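PDB 3KEZ: putative sugar binding protein from Bacteroides vulgatus ATCC 8482, which probably binds sugars or other nutrients at the outer membrane, as a calcium-containing member of the SusD family. Local coordinates for residues A39-L44 with A330-I335; I259-L262 with S266-K269; K444-M447 with N452-Q455. All blocks are in the same frame, centred on the assembly; numbering follows the deposited sequence.

Interaction 1 (A39-L44 with A330-I335); sequences AYSGRL and ANIPLI. With CA (calcium ion), chain C; EDO (1,2-ethanediol), chain G.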
ATOM      1  N   ALA A  39       0.651  -3.489 -11.419  1.00  8.08           N
ATOM      2  CA  ALA A  39       1.142  -3.787 -10.080  1.00  9.69           C
ATOM      3  C   ALA A  39       1.180  -2.490  -9.279  1.00 10.97           C
ATOM      4  O   ALA A  39       0.132  -1.818  -9.138  1.00 12.55           O
ATOM      5  CB  ALA A  39       2.523  -4.503 -10.124  1.00  9.81           C
ATOM      6  N   TYR A  40       2.349  -2.130  -8.749  1.00 10.63           N
ATOM      7  CA  TYR A  40       2.446  -1.029  -7.804  1.00 10.50           C
ATOM      8  C   TYR A  40       2.507   0.379  -8.415  1.00 10.84           C
ATOM      9  O   TYR A  40       2.540   1.374  -7.693  1.00 12.00           O
ATOM     10  CB  TYR A  40       3.615  -1.267  -6.833  1.00 11.34           C
ATOM     11  CG  TYR A  40       3.326  -2.440  -5.917  1.00 12.01           C
ATOM     12  CD1 TYR A  40       2.382  -2.327  -4.848  1.00 11.27           C
ATOM     13  CD2 TYR A  40       3.917  -3.680  -6.147  1.00 13.85           C
ATOM     14  CE1 TYR A  40       2.109  -3.423  -4.014  1.00 14.38           C
ATOM     15  CE2 TYR A  40       3.634  -4.791  -5.308  1.00 13.11           C
ATOM     16  CZ  TYR A  40       2.752  -4.655  -4.254  1.00 10.50           C
ATOM     17  OH  TYR A  40       2.495  -5.762  -3.464  1.00 11.94           O
ATOM     18  N   SER A  41       2.472   0.495  -9.733  1.00 12.99           N
ATOM     19  CA  SER A  41       2.322   1.817 -10.322  1.00 12.51           C
ATOM     20  C   SER A  41       0.848   2.104 -10.639  1.00 13.30           C
ATOM     21  O   SER A  41       0.540   3.139 -11.200  1.00 13.64           O
ATOM     22  CB  SER A  41       3.212   1.960 -11.554  1.00 12.21           C
ATOM     23  OG  SER A  41       4.533   2.330 -11.217  1.00 11.55           O
ATOM     24  N   GLY A  42      -0.064   1.206 -10.263  1.00 13.80           N
ATOM     25  CA  GLY A  42      -1.484   1.460 -10.525  1.00 13.42           C
ATOM     26  C   GLY A  42      -2.438   0.630  -9.693  1.00 11.29           C
ATOM     27  O   GLY A  42      -2.778   0.982  -8.553  1.00 10.08           O
ATOM     28  N   ARG A  43      -2.827  -0.507 -10.242  1.00  9.96           N
ATOM     29  CA  ARG A  43      -3.958  -1.276  -9.702  1.00  9.96           C
ATOM     30  C   ARG A  43      -3.828  -1.657  -8.262  1.00 11.49           C
ATOM     31  O   ARG A  43      -4.831  -1.603  -7.548  1.00 12.15           O
ATOM     32  CB  ARG A  43      -4.213  -2.527 -10.561  1.00  9.46           C
ATOM     33  CG  ARG A  43      -4.789  -2.150 -11.903  1.00  6.48           C
ATOM     34  CD  ARG A  43      -5.091  -3.370 -12.760  1.00 10.98           C
ATOM     35  NE  ARG A  43      -5.656  -2.988 -14.045  1.00 11.65           N
ATOM     36  CZ  ARG A  43      -5.842  -3.821 -15.060  1.00 14.47           C
ATOM     37  NH1 ARG A  43      -5.510  -5.083 -14.942  1.00 13.78           N
ATOM     38  NH2 ARG A  43      -6.346  -3.377 -16.205  1.00 17.90           N
ATOM     39  N   LEU A  44      -2.602  -2.008  -7.817  1.00 10.42           N
ATOM     40  CA  LEU A  44      -2.404  -2.400  -6.411  1.00 12.22           C
ATOM     41  C   LEU A  44      -2.464  -1.205  -5.476  1.00 13.36           C
ATOM     42  O   LEU A  44      -2.816  -1.356  -4.296  1.00 14.73           O
ATOM     43  CB  LEU A  44      -1.109  -3.215  -6.197  1.00 12.75           C
ATOM     44  CG  LEU A  44      -1.096  -4.553  -6.976  1.00  9.85           C
ATOM     45  CD1 LEU A  44       0.253  -5.199  -6.809  1.00  9.13           C
ATOM     46  CD2 LEU A  44      -2.200  -5.517  -6.499  1.00  5.60           C
ATOM     47  N   ALA A 330       5.561   9.619 -12.937  1.00 10.34           N
ATOM     48  CA  ALA A 330       5.652   9.936 -11.521  1.00  9.76           C
ATOM     49  C   ALA A 330       5.958   8.672 -10.751  1.00 10.43           C
ATOM     50  O   ALA A 330       5.383   7.591 -11.027  1.00  9.70           O
ATOM     51  CB  ALA A 330       4.359  10.564 -11.014  1.00  8.29           C
ATOM     52  N   ASN A 331       6.865   8.816  -9.787  1.00 12.02           N
ATOM     53  CA  ASN A 331       7.194   7.762  -8.841  1.00 10.44           C
ATOM     54  C   ASN A 331       6.038   7.545  -7.890  1.00 11.20           C
ATOM     55  O   ASN A 331       5.201   8.429  -7.717  1.00 11.20           O
ATOM     56  CB  ASN A 331       8.467   8.123  -8.046  1.00 10.90           C
ATOM     57  CG  ASN A 331       9.749   8.166  -8.930  1.00 14.64           C
ATOM     58  OD1 ASN A 331       9.698   7.843 -10.114  1.00 12.19           O
ATOM     59  ND2 ASN A 331      10.900   8.550  -8.332  1.00 11.50           N
ATOM     60  N   ILE A 332       6.004   6.352  -7.306  1.00 11.31           N
ATOM     61  CA  ILE A 332       5.003   5.944  -6.341  1.00  9.42           C
ATOM     62  C   ILE A 332       5.599   5.931  -4.927  1.00 10.19           C
ATOM     63  O   ILE A 332       6.520   5.178  -4.654  1.00 13.55           O
ATOM     64  CB  ILE A 332       4.467   4.528  -6.665  1.00  9.80           C
ATOM     65  CG1 ILE A 332       4.220   4.392  -8.176  1.00 13.47           C
ATOM     66  CG2 ILE A 332       3.223   4.250  -5.785  1.00 10.88           C
ATOM     67  CD1 ILE A 332       3.058   5.253  -8.774  1.00  8.59           C
ATOM     68  N   PRO A 333       5.125   6.816  -4.040  1.00 14.22           N
ATOM     69  CA  PRO A 333       5.605   6.840  -2.652  1.00 14.54           C
ATOM     70  C   PRO A 333       4.934   5.750  -1.816  1.00 15.62           C
ATOM     71  O   PRO A 333       4.127   6.049  -0.938  1.00 17.21           O
ATOM     72  CB  PRO A 333       5.216   8.243  -2.193  1.00 15.88           C
ATOM     73  CG  PRO A 333       3.930   8.504  -2.894  1.00 18.47           C
ATOM     74  CD  PRO A 333       4.057   7.814  -4.258  1.00 15.67           C
ATOM     75  N   LEU A 334       5.328   4.503  -2.065  1.00 15.32           N
ATOM     76  CA  LEU A 334       4.561   3.345  -1.640  1.00 14.62           C
ATOM     77  C   LEU A 334       4.523   3.146  -0.122  1.00 12.26           C
ATOM     78  O   LEU A 334       3.501   2.778   0.421  1.00 12.97           O
ATOM     79  CB  LEU A 334       5.122   2.100  -2.334  1.00 15.98           C
ATOM     80  CG  LEU A 334       4.184   0.917  -2.463  1.00 23.37           C
ATOM     81  CD1 LEU A 334       2.907   1.348  -3.190  1.00 19.12           C
ATOM     82  CD2 LEU A 334       4.935  -0.151  -3.206  1.00 15.87           C
ATOM     83  N   ILE A 335       5.659   3.375   0.532  1.00  8.98           N
ATOM     84  CA  ILE A 335       5.807   3.374   2.006  1.00 10.80           C
ATOM     85  C   ILE A 335       6.522   4.669   2.486  1.00 11.55           C
ATOM     86  O   ILE A 335       7.634   5.006   2.044  1.00 11.98           O
ATOM     87  CB  ILE A 335       6.627   2.143   2.531  1.00 13.87           C
ATOM     88  CG1 ILE A 335       5.997   0.820   2.058  1.00 13.24           C
ATOM     89  CG2 ILE A 335       6.771   2.190   4.101  1.00  9.83           C
ATOM     90  CD1 ILE A 335       6.835  -0.420   2.374  1.00  8.75           C
TER
HETATM   91 CA    CA C 501       9.746   9.387 -12.097  1.00 31.50          CA
HETATM   92  C1  EDO G   8      -6.016  -6.738 -19.056  1.00 44.33           C
HETATM   93  O1  EDO G   8      -5.880  -6.803 -17.635  1.00 36.93           O
HETATM   94  C2  EDO G   8      -6.868  -5.529 -19.420  1.00 45.01           C
HETATM   95  O2  EDO G   8      -7.859  -5.305 -18.398  1.00 44.61           O
HETATM   96  O   HOH W   1      12.270   9.759 -11.625  1.00 14.45           O

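Interaction 2 (I259-L262 with S266-K269); sequences IVNL and SPGK. With CA (calcium ion), chain C.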
ATOM      1  N   ILE A 259       8.606   3.329  -5.646  1.00 11.37           N
ATOM      2  CA  ILE A 259       8.622   2.765  -6.984  1.00 13.07           C
ATOM      3  C   ILE A 259       9.142   3.871  -7.901  1.00 15.40           C
ATOM      4  O   ILE A 259       8.548   4.975  -7.963  1.00 13.42           O
ATOM      5  CB  ILE A 259       7.233   2.269  -7.486  1.00 12.01           C
ATOM      6  CG1 ILE A 259       6.611   1.217  -6.541  1.00 15.60           C
ATOM      7  CG2 ILE A 259       7.322   1.764  -8.929  1.00 15.70           C
ATOM      8  CD1 ILE A 259       7.447  -0.073  -6.333  1.00 12.39           C
ATOM      9  N   VAL A 260      10.256   3.584  -8.584  1.00 13.80           N
ATOM     10  CA  VAL A 260      10.900   4.514  -9.514  1.00 13.23           C
ATOM     11  C   VAL A 260      10.447   4.232 -10.952  1.00 13.59           C
ATOM     12  O   VAL A 260      10.685   3.144 -11.489  1.00 12.12           O
ATOM     13  CB  VAL A 260      12.433   4.436  -9.427  1.00 14.59           C
ATOM     14  CG1 VAL A 260      13.090   5.378 -10.454  1.00 17.09           C
ATOM     15  CG2 VAL A 260      12.896   4.801  -7.994  1.00 15.60           C
ATOM     16  N   ASN A 261       9.759   5.200 -11.529  1.00 10.44           N
ATOM     17  CA  ASN A 261       9.330   5.183 -12.929  1.00 13.58           C
ATOM     18  C   ASN A 261      10.134   6.223 -13.720  1.00 15.95           C
ATOM     19  O   ASN A 261      10.359   7.345 -13.246  1.00 16.40           O
ATOM     20  CB  ASN A 261       7.818   5.498 -12.994  1.00 11.98           C
ATOM     21  CG  ASN A 261       6.967   4.370 -12.418  1.00 15.83           C
ATOM     22  OD1 ASN A 261       7.272   3.198 -12.633  1.00 14.19           O
ATOM     23  ND2 ASN A 261       5.902   4.716 -11.666  1.00  8.63           N
ATOM     24  N   LEU A 262      10.566   5.871 -14.925  1.00 22.09           N
ATOM     25  CA  LEU A 262      11.445   6.775 -15.718  1.00 23.59           C
ATOM     26  C   LEU A 262      10.906   7.040 -17.116  1.00 25.56           C
ATOM     27  O   LEU A 262      10.254   6.180 -17.692  1.00 26.96           O
ATOM     28  CB  LEU A 262      12.852   6.184 -15.810  1.00 22.74           C
ATOM     29  CG  LEU A 262      13.563   5.906 -14.479  1.00 18.63           C
ATOM     30  CD1 LEU A 262      14.806   5.097 -14.737  1.00 17.70           C
ATOM     31  CD2 LEU A 262      13.882   7.234 -13.722  1.00 17.24           C
ATOM     32  N   SER A 266       8.851   3.460 -18.690  1.00 19.01           N
ATOM     33  CA  SER A 266       7.589   4.057 -18.287  1.00 15.56           C
ATOM     34  C   SER A 266       6.492   3.021 -18.030  1.00 14.98           C
ATOM     35  O   SER A 266       6.359   2.057 -18.794  1.00 13.34           O
ATOM     36  CB  SER A 266       7.113   5.063 -19.339  1.00 15.28           C
ATOM     37  OG  SER A 266       5.810   5.501 -19.037  1.00 15.46           O
ATOM     38  N   PRO A 267       5.698   3.225 -16.957  1.00 13.42           N
ATOM     39  CA  PRO A 267       4.562   2.350 -16.712  1.00 13.15           C
ATOM     40  C   PRO A 267       3.377   2.615 -17.612  1.00 13.49           C
ATOM     41  O   PRO A 267       2.430   1.829 -17.605  1.00 15.29           O
ATOM     42  CB  PRO A 267       4.194   2.646 -15.249  1.00 11.74           C
ATOM     43  CG  PRO A 267       4.600   4.055 -15.068  1.00 17.87           C
ATOM     44  CD  PRO A 267       5.915   4.136 -15.820  1.00 12.64           C
ATOM     45  N   GLY A 268       3.401   3.702 -18.364  1.00 14.40           N
ATOM     46  CA  GLY A 268       2.305   4.019 -19.285  1.00 15.79           C
ATOM     47  C   GLY A 268       1.164   4.787 -18.640  1.00 11.93           C
ATOM     48  O   GLY A 268       1.171   5.093 -17.439  1.00 10.17           O
ATOM     49  N   LYS A 269       0.153   5.064 -19.450  1.00 13.71           N
ATOM     50  CA  LYS A 269      -0.944   5.965 -19.065  1.00 10.15           C
ATOM     51  C   LYS A 269      -1.943   5.396 -18.042  1.00 11.27           C
ATOM     52  O   LYS A 269      -2.823   6.128 -17.564  1.00 11.14           O
ATOM     53  CB  LYS A 269      -1.660   6.465 -20.314  1.00 13.97           C
ATOM     54  CG  LYS A 269      -0.848   7.473 -21.151  1.00 15.07           C
ATOM     55  CD  LYS A 269      -1.590   7.838 -22.448  1.00 15.95           C
ATOM     56  CE  LYS A 269      -0.766   8.791 -23.322  1.00 21.74           C
ATOM     57  NZ  LYS A 269      -1.490   9.187 -24.567  1.00 24.89           N
TER
HETATM   58 CA    CA C 501       9.746   9.387 -12.097  1.00 31.50          CA
HETATM   59  O   HOH W   1      12.270   9.759 -11.625  1.00 14.45           O

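Interaction 3 (K444-M447 with N452-Q455); sequences KKEM and NMKQ. With EDO (1,2-ethanediol), chain H.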
ATOM      1  N   LYS A 444     -11.003 -16.158 -13.238  1.00 13.74           N
ATOM      2  CA  LYS A 444     -11.490 -17.318 -14.009  1.00 13.87           C
ATOM      3  C   LYS A 444     -10.365 -18.211 -14.501  1.00 15.78           C
ATOM      4  O   LYS A 444     -10.501 -19.447 -14.506  1.00 17.87           O
ATOM      5  CB  LYS A 444     -12.354 -16.868 -15.203  1.00 15.15           C
ATOM      6  CG  LYS A 444     -13.099 -18.013 -15.921  1.00 12.99           C
ATOM      7  CD  LYS A 444     -14.163 -17.487 -16.886  1.00 23.81           C
ATOM      8  CE  LYS A 444     -15.048 -18.627 -17.407  1.00 28.02           C
ATOM      9  NZ  LYS A 444     -14.214 -19.795 -17.823  1.00 27.54           N
ATOM     10  N   LYS A 445      -9.266 -17.593 -14.919  1.00 14.09           N
ATOM     11  CA  LYS A 445      -8.169 -18.366 -15.498  1.00 18.34           C
ATOM     12  C   LYS A 445      -7.614 -19.321 -14.454  1.00 17.03           C
ATOM     13  O   LYS A 445      -7.297 -20.474 -14.768  1.00 18.20           O
ATOM     14  CB  LYS A 445      -7.082 -17.461 -16.085  1.00 21.42           C
ATOM     15  CG  LYS A 445      -6.026 -16.973 -15.120  1.00 27.82           C
ATOM     16  CD  LYS A 445      -5.246 -15.753 -15.656  1.00 37.87           C
ATOM     17  CE  LYS A 445      -4.396 -16.077 -16.867  1.00 40.94           C
ATOM     18  NZ  LYS A 445      -3.849 -14.832 -17.488  1.00 48.00           N
ATOM     19  N   GLU A 446      -7.587 -18.869 -13.201  1.00 15.60           N
ATOM     20  CA  GLU A 446      -7.141 -19.707 -12.095  1.00 15.09           C
ATOM     21  C   GLU A 446      -8.156 -20.776 -11.782  1.00 15.06           C
ATOM     22  O   GLU A 446      -7.775 -21.938 -11.614  1.00 12.12           O
ATOM     23  CB  GLU A 446      -6.852 -18.878 -10.836  1.00 15.30           C
ATOM     24  CG  GLU A 446      -6.351 -19.715  -9.659  1.00 14.60           C
ATOM     25  CD  GLU A 446      -4.954 -20.271  -9.863  1.00 20.44           C
ATOM     26  OE1 GLU A 446      -4.224 -19.712 -10.712  1.00 18.04           O
ATOM     27  OE2 GLU A 446      -4.596 -21.254  -9.167  1.00 22.03           O
HETATM   28  N   MSE A 447      -9.441 -20.403 -11.745  1.00 14.78           N
HETATM   29  CA  MSE A 447     -10.518 -21.380 -11.499  1.00 15.70           C
HETATM   30  C   MSE A 447     -10.535 -22.457 -12.574  1.00 19.49           C
HETATM   31  O   MSE A 447     -10.757 -23.635 -12.276  1.00 20.56           O
HETATM   32  CB  MSE A 447     -11.897 -20.700 -11.433  1.00 17.44           C
HETATM   33  CG  MSE A 447     -12.069 -19.733 -10.265  1.00 13.35           C
HETATM   34 SE   MSE A 447     -12.053 -20.523  -8.511  0.75 10.55          SE
HETATM   35  CE  MSE A 447     -13.426 -21.886  -8.784  1.00  9.86           C
ATOM     36  N   ASN A 452      -8.347 -27.363  -7.505  1.00 13.87           N
ATOM     37  CA  ASN A 452      -8.305 -27.284  -6.054  1.00 13.85           C
ATOM     38  C   ASN A 452      -8.557 -25.876  -5.543  1.00 16.15           C
ATOM     39  O   ASN A 452      -8.467 -25.625  -4.343  1.00 17.53           O
ATOM     40  CB  ASN A 452      -6.980 -27.813  -5.538  1.00 15.22           C
ATOM     41  CG  ASN A 452      -6.738 -29.254  -5.966  1.00 18.99           C
ATOM     42  OD1 ASN A 452      -7.592 -30.134  -5.770  1.00 15.84           O
ATOM     43  ND2 ASN A 452      -5.573 -29.508  -6.533  1.00 11.93           N
HETATM   44  N   MSE A 453      -8.925 -24.974  -6.459  1.00 18.62           N
HETATM   45  CA  MSE A 453      -9.145 -23.567  -6.152  1.00 16.35           C
HETATM   46  C   MSE A 453     -10.617 -23.296  -5.850  1.00 14.79           C
HETATM   47  O   MSE A 453     -11.475 -23.572  -6.663  1.00 17.82           O
HETATM   48  CB  MSE A 453      -8.723 -22.720  -7.358  1.00 15.77           C
HETATM   49  CG  MSE A 453      -8.889 -21.222  -7.137  1.00 18.72           C
HETATM   50 SE   MSE A 453      -7.851 -20.538  -5.648  0.75  8.63          SE
HETATM   51  CE  MSE A 453      -6.203 -21.411  -5.929  1.00  4.62           C
ATOM     52  N   LYS A 454     -10.894 -22.699  -4.705  1.00 14.38           N
ATOM     53  CA  LYS A 454     -12.266 -22.401  -4.302  1.00 15.07           C
ATOM     54  C   LYS A 454     -12.565 -20.909  -4.478  1.00 13.05           C
ATOM     55  O   LYS A 454     -11.785 -20.034  -4.061  1.00 13.73           O
ATOM     56  CB  LYS A 454     -12.510 -22.855  -2.870  1.00 14.19           C
ATOM     57  CG  LYS A 454     -13.961 -22.582  -2.387  1.00 24.50           C
ATOM     58  CD  LYS A 454     -14.326 -23.351  -1.111  1.00 26.68           C
ATOM     59  CE  LYS A 454     -15.797 -23.104  -0.749  1.00 31.69           C
ATOM     60  NZ  LYS A 454     -16.691 -23.637  -1.837  1.00 28.78           N
ATOM     61  N   GLN A 455     -13.687 -20.629  -5.123  1.00 13.18           N
ATOM     62  CA  GLN A 455     -14.114 -19.256  -5.363  1.00 10.74           C
ATOM     63  C   GLN A 455     -14.526 -18.578  -4.089  1.00 11.26           C
ATOM     64  O   GLN A 455     -15.014 -19.234  -3.151  1.00  7.38           O
ATOM     65  CB  GLN A 455     -15.302 -19.268  -6.334  1.00 11.99           C
ATOM     66  CG  GLN A 455     -15.805 -17.909  -6.782  1.00 10.37           C
ATOM     67  CD  GLN A 455     -14.749 -17.025  -7.394  1.00 10.05           C
ATOM     68  OE1 GLN A 455     -14.082 -16.257  -6.693  1.00 14.39           O
ATOM     69  NE2 GLN A 455     -14.544 -17.166  -8.700  1.00 12.26           N
TER
HETATM   70  C1  EDO H  14      -1.333 -20.190  -7.337  1.00 40.75           C
HETATM   71  O1  EDO H  14      -1.835 -21.277  -8.111  1.00 43.08           O
HETATM   72  C2  EDO H  14      -0.184 -19.607  -8.134  1.00 44.88           C
HETATM   73  O2  EDO H  14      -0.700 -18.998  -9.321  1.00 44.64           O

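Interaction 1 (A39-L44 with A330-I335)
I332 and L334 on one side, Y40 and S41 on the other, hold this buried contact together without a single hydrogen bond between them. I332 does most of its work against the turn backbone: its CG1 and CG2 both lie 3.5 Å from Y40 O, so both branches press on it from the same side, and the oxygen has no hydrogen-bond partner anywhere in the model. CG1 also meets S41 OG at 3.7 Å, while I332 CD1 rests against S41 CA (3.8 Å). A beta-branched residue suits this place because it puts two carbons, CG1 and CG2, against the oxygen at once. L334 CD2 meets the Y40 ring obliquely, 3.7 Å from Y40 CD1, and the two side chains cross at about a right angle. L334 reaches the ring because its CG is turned away from its own backbone N (chi1 -157°). One face of the ring carries L44 CD1, 3.6 Å above its centre, and its OH is hydrogen-bonded to D129. S41 OG accepts from N261 ND2, beside the calcium site to which N331 gives OD1 at 2.5 Å. A type I turn from A39 to G42 shapes the first segment, A39 O accepting from both G42 N and L44 N. Farther out, the extended R43 side chain presents its guanidinium edge to an ethanediol, probably from the crystallisation liquor, and NH1 also bonds S80 OG; an alanine here would probably leave that hydroxyl without this donor and the diol without its two-nitrogen grip. Around the contact, Y40 and L44 pack on helices 80-96 and 109-134, where they meet L85, M125 and I133, whereas I332 and L334 lean on strand 255-259, so the turn leading into helix 43-50 sits between those helices and the two-stranded antiparallel sheet.

Interaction 2 (I259-L262 with S266-K269)
S266 OG is gripped from two directions: G268 N donates to it at 3.1 Å, with an N-H...O angle of 156°, and D329 OD1 forms a second hydrogen bond with it from outside the segments. The first bond makes an ST turn, which folds the chain back beside segment 259-262, which gives the calcium one ligand. A serine suits the turn because its hydroxyl, set opposite the backbone N (chi1 172°), can accept from the nitrogen two residues on while also joining the D329 carboxylate. Glycine fits the next corner, since at its positive phi of 86° a beta carbon would press on the carbonyl oxygen of P267.

P267 is the part of the turn that touches N261. Its ring lies over one flat side of the amide, with CG 3.6 Å from N261 CG and CD 3.6 Å from N261 OD1, so two carbons of a rigid apolar ring cover that face while the amide plane remains available for polar bonds. N261 ND2 also bonds A330 O, which together with its bond to S41 fixes the rotation of the amide and ties the loop to the residues before strand 332-336. L262 O comes near S266 N, but the angle is too poor for a hydrogen bond.

The calcium ion is held by backbone and side chains together: Q322, E325, D329 and N331 supply ligands, and D329, which S266 also holds, gives its backbone oxygen. N261 contributes its main-chain O, not its side-chain amide, at 2.4 Å from the calcium.

Interaction 3 (K444-M447 with N452-Q455)
M447 and M453, both deposited as selenomethionine, meet at the centre of the contact, M447 SE lying 3.5 Å from M453 CG. The methyl CE of M447 goes on past the chain to stand 3.3 Å from M453 O, and the selenium lies 3.8 Å from Q455 N. This long, unbranched side chain bends at both chi2 and chi3 (-66° and -53°), and the double bend lays its selenium and methyl along the backbone of 453-455. M453 crosses M447 at about a right angle. M453 CE lies by E446 OE2 at 3.6 Å, while the aliphatic CG of E446 packs on M453 CG. Beyond these, Q455 sets its NE2 3.9 Å from M447 CG and its CB beside the M447 methyl.

A second shell fixes the partners. Q455 OE1 accepts from the backbone N of I442, just ahead of helix 444-449, so the end of the glutamine is held at the start of the helix it packs against. E446 OE2 is bonded to N450 ND2 and accepts from O1 of an ethanediol (3.0 Å), the latter probably from the crystallisation liquor; E446 OE1 has a weak bond to W82. K444, on the far side of the helix, makes a salt bridge with D448 one turn on. M453 is buried further against P149, R163 and I442, and R163 also donates to K454 O, which anchors the returning chain.

The chain thus folds back after helix 444-449 and lays 452-455 against it, far from the calcium site. No hydrogen bond joins the two segments, so their fit rests on van der Waals contact of flexible selenomethionine side chains, while the E446 carboxylate and Q455 amide find polar partners outside them, among them N450 and I442.

In the fold
From the N terminus, the turn at 39-44 is the first piece reached, and it finds its partner only after 285 residues, at 330-335. Interaction 1 therefore closes a very large loop, and interaction 2, which closes a short loop of three residues between 259-262 and 266-269, is nested inside it. The two touch around the calcium ion, their centres about 9 Å apart, and strands 255-259 and 332-336 join them as an antiparallel pair. Interaction 3 follows in series near the C terminus, folding 452-455 back on helix 444-449. Its centre lies about 27 Å from that of interaction 1, with no contact, and it ties the C-terminal loop to that helix well away from the other two.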